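Long-range contacts in odorant binding protein OBP69a (Ceratitis capitata, PDB 6HHE), which probably binds and carries small odorant molecules as a secreted odorant-binding protein of the PBP/GOBP family: residues 18-29 with 43-54; 62-70 with 81-90. All blocks are in the same frame, centred on the assembly; numbering follows the deposited sequence. Where two conformers were deposited one is given.

Interaction 1 of 2, residues 18-29 with 43-54; sequences CIKETGVTEDLF and RLKCFIHCVLDK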
loop_
_atom_site.group_PDB
_atom_site.type_symbol
_atom_site.label_atom_id
_atom_site.label_comp_id
_atom_site.label_asym_id
_atom_site.label_seq_id
_atom_site.Cartn_x
_atom_site.Cartn_y
_atom_site.Cartn_z
ATOM N N CYS A 18 -12.050 -2.012 -3.100
ATOM C CA CYS A 18 -11.291 -0.778 -3.262
ATOM C C CYS A 18 -11.223 -0.344 -4.722
ATOM O O CYS A 18 -11.255 0.858 -5.003
ATOM C CB CYS A 18 -9.894 -0.938 -2.675
ATOM S SG CYS A 18 -9.847 -0.921 -0.843
ATOM N N ILE A 19 -11.167 -1.289 -5.658
ATOM C CA ILE A 19 -11.303 -0.926 -7.067
ATOM C C ILE A 19 -12.621 -0.215 -7.320
ATOM O O ILE A 19 -12.662 0.828 -7.983
ATOM C CB ILE A 19 -11.148 -2.165 -7.959
ATOM C CG1 ILE A 19 -9.698 -2.604 -7.937
ATOM C CG2 ILE A 19 -11.633 -1.847 -9.368
ATOM C CD1 ILE A 19 -9.462 -3.947 -8.592
ATOM N N LYS A 20 -13.728 -0.753 -6.789
ATOM C CA LYS A 20 -15.017 -0.181 -7.123
ATOM C C LYS A 20 -15.174 1.194 -6.486
ATOM O O LYS A 20 -15.730 2.106 -7.098
ATOM C CB LYS A 20 -16.150 -1.107 -6.675
ATOM C CG LYS A 20 -16.266 -2.366 -7.496
ATOM C CD LYS A 20 -17.469 -3.174 -7.002
ATOM C CE LYS A 20 -17.931 -4.175 -8.046
ATOM N NZ LYS A 20 -16.826 -5.089 -8.389
ATOM N N GLU A 21 -14.631 1.337 -5.269
ATOM C CA GLU A 21 -14.756 2.547 -4.477
ATOM C C GLU A 21 -13.926 3.693 -5.046
ATOM O O GLU A 21 -14.335 4.857 -4.942
ATOM C CB GLU A 21 -14.351 2.212 -3.031
ATOM C CG GLU A 21 -14.458 3.328 -2.020
ATOM C CD GLU A 21 -14.035 2.901 -0.607
ATOM O OE1 GLU A 21 -14.240 1.729 -0.209
ATOM O OE2 GLU A 21 -13.532 3.783 0.115
ATOM N N THR A 22 -12.759 3.408 -5.673
ATOM C CA THR A 22 -11.832 4.420 -6.142
ATOM C C THR A 22 -11.842 4.639 -7.650
ATOM O O THR A 22 -11.299 5.654 -8.119
ATOM C CB THR A 22 -10.386 4.095 -5.749
ATOM O OG1 THR A 22 -9.984 2.876 -6.373
ATOM C CG2 THR A 22 -10.267 4.003 -4.248
ATOM N N GLY A 23 -12.386 3.701 -8.423
ATOM C CA GLY A 23 -12.303 3.833 -9.869
ATOM C C GLY A 23 -10.934 3.612 -10.488
ATOM O O GLY A 23 -10.770 3.886 -11.687
ATOM N N VAL A 24 -9.962 3.087 -9.734
ATOM C CA VAL A 24 -8.689 2.671 -10.329
ATOM C C VAL A 24 -8.950 1.652 -11.430
ATOM O O VAL A 24 -9.858 0.804 -11.323
ATOM C CB VAL A 24 -7.737 2.115 -9.251
ATOM C CG1 VAL A 24 -8.178 0.739 -8.753
ATOM C CG2 VAL A 24 -6.288 2.046 -9.736
ATOM N N THR A 25 -8.181 1.745 -12.510
ATOM C CA THR A 25 -8.352 0.884 -13.666
ATOM C C THR A 25 -7.111 0.025 -13.876
ATOM O O THR A 25 -6.003 0.347 -13.406
ATOM C CB THR A 25 -8.682 1.696 -14.919
ATOM O OG1 THR A 25 -7.831 2.842 -14.985
ATOM C CG2 THR A 25 -10.108 2.183 -14.877
ATOM N N GLU A 26 -7.309 -1.113 -14.550
ATOM C CA GLU A 26 -6.226 -2.082 -14.735
ATOM C C GLU A 26 -5.023 -1.491 -15.468
ATOM O O GLU A 26 -3.887 -1.887 -15.186
ATOM C CB GLU A 26 -6.746 -3.314 -15.477
ATOM C CG GLU A 26 -5.720 -4.453 -15.685
ATOM C CD GLU A 26 -5.131 -5.027 -14.387
ATOM O OE1 GLU A 26 -4.053 -5.671 -14.442
ATOM O OE2 GLU A 26 -5.736 -4.845 -13.312
ATOM N N ASP A 27 -5.228 -0.524 -16.369
ATOM C CA ASP A 27 -4.098 0.100 -17.058
ATOM C C ASP A 27 -3.108 0.733 -16.090
ATOM O O ASP A 27 -1.893 0.714 -16.357
ATOM C CB ASP A 27 -4.587 1.126 -18.077
ATOM C CG ASP A 27 -5.336 2.258 -17.440
ATOM O OD1 ASP A 27 -6.414 1.977 -16.893
ATOM O OD2 ASP A 27 -4.860 3.411 -17.477
ATOM N N LEU A 28 -3.585 1.250 -14.954
ATOM C CA LEU A 28 -2.687 1.844 -13.969
ATOM C C LEU A 28 -1.838 0.789 -13.286
ATOM O O LEU A 28 -0.645 1.012 -13.041
ATOM C CB LEU A 28 -3.449 2.660 -12.936
ATOM C CG LEU A 28 -4.240 3.828 -13.527
ATOM C CD1 LEU A 28 -5.033 4.563 -12.492
ATOM C CD2 LEU A 28 -3.284 4.786 -14.237
ATOM N N PHE A 29 -2.435 -0.350 -12.949
ATOM C CA PHE A 29 -1.652 -1.432 -12.353
ATOM C C PHE A 29 -0.642 -1.994 -13.346
ATOM O O PHE A 29 0.533 -2.231 -13.002
ATOM C CB PHE A 29 -2.597 -2.537 -11.873
ATOM C CG PHE A 29 -3.475 -2.158 -10.684
ATOM C CD1 PHE A 29 -2.960 -1.575 -9.535
ATOM C CD2 PHE A 29 -4.842 -2.439 -10.728
ATOM C CE1 PHE A 29 -3.825 -1.270 -8.426
ATOM C CE2 PHE A 29 -5.687 -2.149 -9.632
ATOM C CZ PHE A 29 -5.186 -1.553 -8.504
ATOM N N ARG A 43 -6.407 8.189 -8.793
ATOM C CA ARG A 43 -7.184 6.990 -8.462
ATOM C C ARG A 43 -6.301 5.868 -7.926
ATOM O O ARG A 43 -6.732 5.135 -7.044
ATOM C CB ARG A 43 -7.965 6.471 -9.661
ATOM C CG ARG A 43 -9.095 7.362 -10.036
ATOM C CD ARG A 43 -9.617 7.056 -11.436
ATOM N NE ARG A 43 -8.654 7.355 -12.481
ATOM C CZ ARG A 43 -8.258 6.471 -13.407
ATOM N NH1 ARG A 43 -8.707 5.221 -13.409
ATOM N NH2 ARG A 43 -7.348 6.858 -14.311
ATOM N N LEU A 44 -5.044 5.769 -8.389
ATOM C CA LEU A 44 -4.133 4.774 -7.832
ATOM C C LEU A 44 -3.742 5.151 -6.413
ATOM O O LEU A 44 -3.698 4.284 -5.536
ATOM C CB LEU A 44 -2.941 4.623 -8.729
ATOM C CG LEU A 44 -1.888 3.603 -8.263
ATOM C CD1 LEU A 44 -2.482 2.203 -8.111
ATOM C CD2 LEU A 44 -0.729 3.536 -9.251
ATOM N N LYS A 45 -3.470 6.439 -6.161
ATOM C CA LYS A 45 -3.147 6.874 -4.807
ATOM C C LYS A 45 -4.285 6.513 -3.865
ATOM O O LYS A 45 -4.058 6.021 -2.747
ATOM C CB LYS A 45 -2.911 8.400 -4.782
ATOM C CG LYS A 45 -1.832 8.884 -5.737
ATOM C CD LYS A 45 -1.532 10.364 -5.463
ATOM C CE LYS A 45 -0.537 10.774 -6.471
ATOM N NZ LYS A 45 -0.460 12.286 -6.388
ATOM N N CYS A 46 -5.511 6.746 -4.297
ATOM C CA CYS A 46 -6.637 6.485 -3.415
ATOM C C CYS A 46 -6.917 5.002 -3.262
ATOM O O CYS A 46 -7.367 4.604 -2.185
ATOM C CB CYS A 46 -7.865 7.202 -3.899
ATOM S SG CYS A 46 -7.746 8.999 -3.684
ATOM N N PHE A 47 -6.672 4.193 -4.290
ATOM C CA PHE A 47 -6.720 2.742 -4.107
ATOM C C PHE A 47 -5.765 2.305 -3.016
ATOM O O PHE A 47 -6.105 1.469 -2.179
ATOM C CB PHE A 47 -6.392 2.041 -5.425
ATOM C CG PHE A 47 -6.256 0.568 -5.291
ATOM C CD1 PHE A 47 -7.391 -0.228 -5.283
ATOM C CD2 PHE A 47 -5.004 -0.016 -5.171
ATOM C CE1 PHE A 47 -7.243 -1.617 -5.110
ATOM C CE2 PHE A 47 -4.842 -1.405 -4.981
ATOM C CZ PHE A 47 -5.990 -2.195 -4.972
ATOM N N ILE A 48 -4.516 2.786 -3.066
ATOM C CA ILE A 48 -3.531 2.392 -2.066
ATOM C C ILE A 48 -3.989 2.831 -0.684
ATOM O O ILE A 48 -3.959 2.036 0.268
ATOM C CB ILE A 48 -2.148 2.978 -2.429
ATOM C CG1 ILE A 48 -1.700 2.420 -3.765
ATOM C CG2 ILE A 48 -1.159 2.628 -1.334
ATOM C CD1 ILE A 48 -0.431 3.017 -4.269
ATOM N N HIS A 49 -4.523 4.053 -0.565
ATOM C CA HIS A 49 -5.076 4.467 0.717
ATOM C C HIS A 49 -6.203 3.545 1.168
ATOM O O HIS A 49 -6.262 3.171 2.342
ATOM C CB HIS A 49 -5.575 5.905 0.639
ATOM C CG HIS A 49 -6.219 6.365 1.892
ATOM N ND1 HIS A 49 -7.571 6.219 2.125
ATOM C CD2 HIS A 49 -5.692 6.902 3.015
ATOM C CE1 HIS A 49 -7.849 6.661 3.340
ATOM N NE2 HIS A 49 -6.734 7.104 3.891
ATOM N N CYS A 50 -7.077 3.159 0.241
ATOM C CA CYS A 50 -8.225 2.289 0.538
ATOM C C CYS A 50 -7.755 0.974 1.124
ATOM O O CYS A 50 -8.326 0.494 2.120
ATOM C CB CYS A 50 -9.003 2.081 -0.767
ATOM S SG CYS A 50 -10.578 1.076 -0.537
ATOM N N VAL A 51 -6.730 0.381 0.516
ATOM C CA VAL A 51 -6.206 -0.895 0.990
ATOM C C VAL A 51 -5.633 -0.736 2.387
ATOM O O VAL A 51 -5.972 -1.510 3.292
ATOM C CB VAL A 51 -5.179 -1.450 0.006
ATOM C CG1 VAL A 51 -4.440 -2.680 0.594
ATOM C CG2 VAL A 51 -5.847 -1.787 -1.338
ATOM N N LEU A 52 -4.790 0.274 2.602
ATOM C CA LEU A 52 -4.222 0.500 3.934
ATOM C C LEU A 52 -5.310 0.706 4.974
ATOM O O LEU A 52 -5.207 0.217 6.113
ATOM C CB LEU A 52 -3.290 1.717 3.920
ATOM C CG LEU A 52 -2.026 1.516 3.122
ATOM C CD1 LEU A 52 -1.244 2.832 3.151
ATOM C CD2 LEU A 52 -1.121 0.395 3.645
ATOM N N ASP A 53 -6.361 1.431 4.606
ATOM C CA ASP A 53 -7.427 1.731 5.549
ATOM C C ASP A 53 -8.223 0.479 5.884
ATOM O O ASP A 53 -8.559 0.256 7.055
ATOM C CB ASP A 53 -8.320 2.821 4.966
ATOM C CG ASP A 53 -9.517 3.114 5.853
ATOM O OD1 ASP A 53 -9.350 3.836 6.853
ATOM O OD2 ASP A 53 -10.608 2.598 5.560
ATOM N N LYS A 54 -8.476 -0.378 4.883
ATOM C CA LYS A 54 -9.245 -1.611 5.088
ATOM C C LYS A 54 -8.514 -2.564 6.024
ATOM O O LYS A 54 -9.155 -3.305 6.791
ATOM C CB LYS A 54 -9.494 -2.313 3.745
ATOM C CG LYS A 54 -10.847 -2.055 3.015
ATOM C CD LYS A 54 -11.466 -0.739 3.297
ATOM C CE LYS A 54 -12.642 -0.477 2.327
ATOM N NZ LYS A 54 -13.086 0.932 2.274
HETATM O O HOH W 1 -6.471 5.333 -16.609
#
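F47 presents one ring face to the edge of F29, whose CZ lies over the centre of that face, 3.5 Å from F47 CE2. The T-shaped pair has planes at 74°. With CG anti to the backbone N (chi1 173°), the F47 ring leaves helix 43-54 as a knob among C18, I19, T22 and F29, while V24 CG1 packs obliquely against it, 3.7 Å from F47 CD1. L44 CD1 adds an apolar contact to F29. Next to this packed aromatic pair, C18 and C50 are joined by a disulfide (chi3 -83°). It is one of the three disulfides that tie together the all-helical fold of the classical insect odorant-binding proteins; C46, one turn earlier, carries another, to C97. Toward solvent the contact becomes polar. E21 and K54 meet from opposite directions; in the conformer given, K54 NZ forms a salt bridge with E21 OE1 (2.9 Å), on its syn lone pair. Where helix 18-22 ends at G23, R43 NH1 donates nearly straight bonds to G23 O and T25 OG1, both 3.0 Å away and close to the guanidinium plane. L28 CD1 covers one face of that group, and a water links R43 NH2 to D27 OD2.

Interaction 2 of 2, residues 62-70 with 81-90; sequences NIVHLDNLL and VEELHTTCGT
H85 extends from helix 81-88 against L66 and D67, with its ring face against the D67 side chain. Its CB lies 4.4 Å from L66 CB. CG is anti to the backbone N (chi1 171°), which brings the ring alongside 62-70 where one face meets D67: D67 CB covers the ring centre at 3.8 Å, a CH-pi contact only 6° off the ring normal. The D67 carboxylate stacks over the same ring, its plane 18° from that of the imidazole, and OD1 comes within 3.6 Å of H85 CE1. Round the ring, ND1 meets a water in the ring plane at 2.7 Å; this water also accepts from L66 N and donates a weak bond to V64 O, so it ties the histidine to two backbone groups of 62-70. H85 CD2 and NE2 also face D67 CB, at 4.1 and 4.0 Å. Replacing this histidine by an alanine is likely to leave the bridging water without its side-chain partner and D67 without the flat surface it stacks on. On the inner side L66 CD2 packs on L84 CB, 3.6 Å away, and V81 CG1 fits against L66, L69 and L70. Farther along, T90 OG1 accepts from V64 N at 2.9 Å, in a nearly straight bond. Y107 of helix 96-110 backs V64 and L66, and C88 is bonded to C106 of that helix. Residues 62-70 thus pack against helix 78-88, which supplies I80 and E83 to the 2-(2-methoxyethoxy)ethanol pocket, and against G89-T90 after it, in the disulfide-bonded helical fold of the PBP/GOBP family.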
loop_
_atom_site.group_PDB
_atom_site.type_symbol
_atom_site.label_atom_id
_atom_site.label_comp_id
_atom_site.label_asym_id
_atom_site.label_seq_id
_atom_site.Cartn_x
_atom_site.Cartn_y
_atom_site.Cartn_z
ATOM N N ASN A 62 -4.279 10.400 9.097
ATOM C CA ASN A 62 -3.332 10.078 8.024
ATOM C C ASN A 62 -1.953 9.701 8.565
ATOM O O ASN A 62 -0.927 10.030 7.969
ATOM C CB ASN A 62 -3.201 11.225 7.030
ATOM C CG ASN A 62 -4.503 11.584 6.398
ATOM O OD1 ASN A 62 -5.364 10.730 6.198
ATOM N ND2 ASN A 62 -4.666 12.858 6.080
ATOM N N ILE A 63 -1.915 9.009 9.702
ATOM C CA ILE A 63 -0.666 8.472 10.237
ATOM C C ILE A 63 -0.663 6.969 10.022
ATOM O O ILE A 63 -1.672 6.290 10.266
ATOM C CB ILE A 63 -0.465 8.831 11.716
ATOM C CG1 ILE A 63 -0.058 10.297 11.831
ATOM C CG2 ILE A 63 0.628 7.990 12.316
ATOM C CD1 ILE A 63 -1.123 11.160 12.379
ATOM N N VAL A 64 0.455 6.454 9.531
ATOM C CA VAL A 64 0.561 5.041 9.199
ATOM C C VAL A 64 1.059 4.259 10.403
ATOM O O VAL A 64 2.010 4.672 11.067
ATOM C CB VAL A 64 1.497 4.879 8.000
ATOM C CG1 VAL A 64 1.687 3.412 7.648
ATOM C CG2 VAL A 64 0.946 5.707 6.822
ATOM N N HIS A 65 0.463 3.096 10.635
ATOM C CA HIS A 65 0.831 2.227 11.763
ATOM C C HIS A 65 1.110 0.829 11.256
ATOM O O HIS A 65 0.426 -0.127 11.595
ATOM C CB HIS A 65 -0.274 2.208 12.807
ATOM C CG HIS A 65 -0.695 3.568 13.254
ATOM N ND1 HIS A 65 0.098 4.363 14.055
ATOM C CD2 HIS A 65 -1.813 4.285 13.000
ATOM C CE1 HIS A 65 -0.521 5.507 14.287
ATOM N NE2 HIS A 65 -1.680 5.487 13.654
ATOM N N LEU A 66 2.130 0.704 10.412
ATOM C CA LEU A 66 2.480 -0.605 9.889
ATOM C C LEU A 66 2.914 -1.544 11.009
ATOM O O LEU A 66 2.787 -2.769 10.885
ATOM C CB LEU A 66 3.583 -0.418 8.850
ATOM C CG LEU A 66 3.812 -1.618 7.953
ATOM C CD1 LEU A 66 2.694 -1.702 6.936
ATOM C CD2 LEU A 66 5.105 -1.473 7.221
ATOM N N ASP A 67 3.439 -0.993 12.107
ATOM C CA ASP A 67 3.864 -1.843 13.202
ATOM C C ASP A 67 2.717 -2.652 13.796
ATOM O O ASP A 67 2.983 -3.625 14.502
ATOM C CB ASP A 67 4.580 -0.988 14.234
ATOM C CG ASP A 67 3.759 0.187 14.736
ATOM O OD1 ASP A 67 2.980 0.828 13.998
ATOM O OD2 ASP A 67 3.937 0.528 15.919
ATOM N N ASN A 68 1.468 -2.316 13.467
ATOM C CA ASN A 68 0.326 -3.111 13.921
ATOM C C ASN A 68 0.431 -4.544 13.432
ATOM O O ASN A 68 0.051 -5.483 14.141
ATOM C CB ASN A 68 -0.972 -2.484 13.424
ATOM C CG ASN A 68 -1.366 -1.281 14.231
ATOM O OD1 ASN A 68 -0.687 -0.928 15.194
ATOM N ND2 ASN A 68 -2.457 -0.631 13.839
ATOM N N LEU A 69 0.977 -4.731 12.233
ATOM C CA LEU A 69 1.136 -6.074 11.684
ATOM C C LEU A 69 2.003 -6.968 12.561
ATOM O O LEU A 69 1.961 -8.195 12.400
ATOM C CB LEU A 69 1.751 -5.985 10.290
ATOM C CG LEU A 69 0.842 -5.297 9.255
ATOM C CD1 LEU A 69 1.445 -5.232 7.906
ATOM C CD2 LEU A 69 -0.468 -6.076 9.227
ATOM N N LEU A 70 2.801 -6.385 13.458
ATOM C CA LEU A 70 3.758 -7.152 14.257
ATOM C C LEU A 70 3.064 -7.981 15.323
ATOM O O LEU A 70 3.516 -9.083 15.654
ATOM C CB LEU A 70 4.763 -6.214 14.922
ATOM C CG LEU A 70 5.733 -5.478 14.005
ATOM C CD1 LEU A 70 6.381 -4.355 14.821
ATOM C CD2 LEU A 70 6.780 -6.401 13.432
ATOM N N VAL A 81 8.522 -6.363 8.266
ATOM C CA VAL A 81 7.641 -5.288 8.704
ATOM C C VAL A 81 8.389 -4.255 9.514
ATOM O O VAL A 81 8.202 -3.048 9.318
ATOM C CB VAL A 81 6.469 -5.877 9.487
ATOM C CG1 VAL A 81 5.674 -4.773 10.150
ATOM C CG2 VAL A 81 5.610 -6.743 8.615
ATOM N N GLU A 82 9.241 -4.699 10.446
ATOM C CA GLU A 82 10.004 -3.737 11.235
ATOM C C GLU A 82 10.833 -2.828 10.357
ATOM O O GLU A 82 10.898 -1.626 10.609
ATOM C CB GLU A 82 10.899 -4.451 12.229
ATOM C CG GLU A 82 10.171 -5.169 13.248
ATOM C CD GLU A 82 11.060 -5.573 14.352
ATOM O OE1 GLU A 82 12.301 -5.529 14.257
ATOM O OE2 GLU A 82 10.467 -5.929 15.346
ATOM N N GLU A 83 11.473 -3.380 9.333
ATOM C CA GLU A 83 12.328 -2.545 8.501
ATOM C C GLU A 83 11.513 -1.512 7.733
ATOM O O GLU A 83 11.921 -0.339 7.626
ATOM C CB GLU A 83 13.160 -3.417 7.572
ATOM C CG GLU A 83 13.964 -2.582 6.607
ATOM C CD GLU A 83 14.679 -3.346 5.529
ATOM O OE1 GLU A 83 14.082 -4.181 4.859
ATOM O OE2 GLU A 83 15.898 -3.067 5.322
ATOM N N LEU A 84 10.355 -1.904 7.194
ATOM C CA LEU A 84 9.521 -0.936 6.470
ATOM C C LEU A 84 8.992 0.149 7.386
ATOM O O LEU A 84 9.025 1.346 7.042
ATOM C CB LEU A 84 8.368 -1.653 5.776
ATOM C CG LEU A 84 8.763 -2.581 4.639
ATOM C CD1 LEU A 84 7.610 -3.435 4.237
ATOM C CD2 LEU A 84 9.207 -1.757 3.427
ATOM N N HIS A 85 8.578 -0.234 8.587
ATOM C CA HIS A 85 8.061 0.718 9.545
ATOM C C HIS A 85 9.136 1.697 9.991
ATOM O O HIS A 85 8.923 2.921 9.992
ATOM C CB HIS A 85 7.517 -0.057 10.754
ATOM C CG HIS A 85 7.167 0.843 11.876
ATOM N ND1 HIS A 85 6.056 1.657 11.850
ATOM C CD2 HIS A 85 7.840 1.147 13.010
ATOM C CE1 HIS A 85 6.038 2.401 12.943
ATOM N NE2 HIS A 85 7.106 2.110 13.663
ATOM N N THR A 86 10.317 1.184 10.328
ATOM C CA THR A 86 11.344 2.090 10.866
ATOM C C THR A 86 11.943 2.943 9.761
ATOM O O THR A 86 12.264 4.123 9.998
ATOM C CB THR A 86 12.430 1.296 11.594
ATOM O OG1 THR A 86 13.120 0.435 10.689
ATOM C CG2 THR A 86 11.867 0.510 12.738
ATOM N N THR A 87 12.080 2.389 8.540
ATOM C CA THR A 87 12.702 3.168 7.466
ATOM C C THR A 87 11.760 4.230 6.946
ATOM O O THR A 87 12.201 5.338 6.602
ATOM C CB THR A 87 13.127 2.244 6.333
ATOM O OG1 THR A 87 14.012 1.229 6.847
ATOM C CG2 THR A 87 13.817 3.026 5.231
ATOM N N CYS A 88 10.477 3.907 6.834
ATOM C CA CYS A 88 9.532 4.705 6.077
ATOM C C CYS A 88 8.553 5.457 6.954
ATOM O O CYS A 88 8.177 6.579 6.601
ATOM C CB CYS A 88 8.757 3.825 5.096
ATOM S SG CYS A 88 9.872 3.153 3.866
ATOM N N GLY A 89 8.133 4.867 8.069
ATOM C CA GLY A 89 7.173 5.541 8.940
ATOM C C GLY A 89 6.002 6.081 8.150
ATOM O O GLY A 89 5.406 5.380 7.325
ATOM N N THR A 90 5.616 7.317 8.441
ATOM C CA THR A 90 4.602 8.022 7.673
ATOM C C THR A 90 5.312 9.041 6.790
ATOM O O THR A 90 6.063 9.892 7.286
ATOM C CB THR A 90 3.592 8.716 8.592
ATOM O OG1 THR A 90 3.001 7.764 9.465
ATOM C CG2 THR A 90 2.509 9.367 7.753
HETATM O O HOH W 2 4.209 2.660 10.083
#

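How the interactions relate
Both segments of interaction 1 precede those of interaction 2 in the sequence, and the chain's centre lies between the two contacts. Their own centres are about 20 Å apart; their nearest atoms are about 5 Å apart without touching. Helix 96-110 is disulfide-linked to both contacts, whereas the remaining disulfide of the chain is internal to interaction 1. The bound 2-(2-methoxyethoxy)ethanol lies nearer interaction 2 in the structure, for E83 of 81-90 contributes to its pocket with I80, N111 and I114, whereas interaction 1 contributes none of these residues.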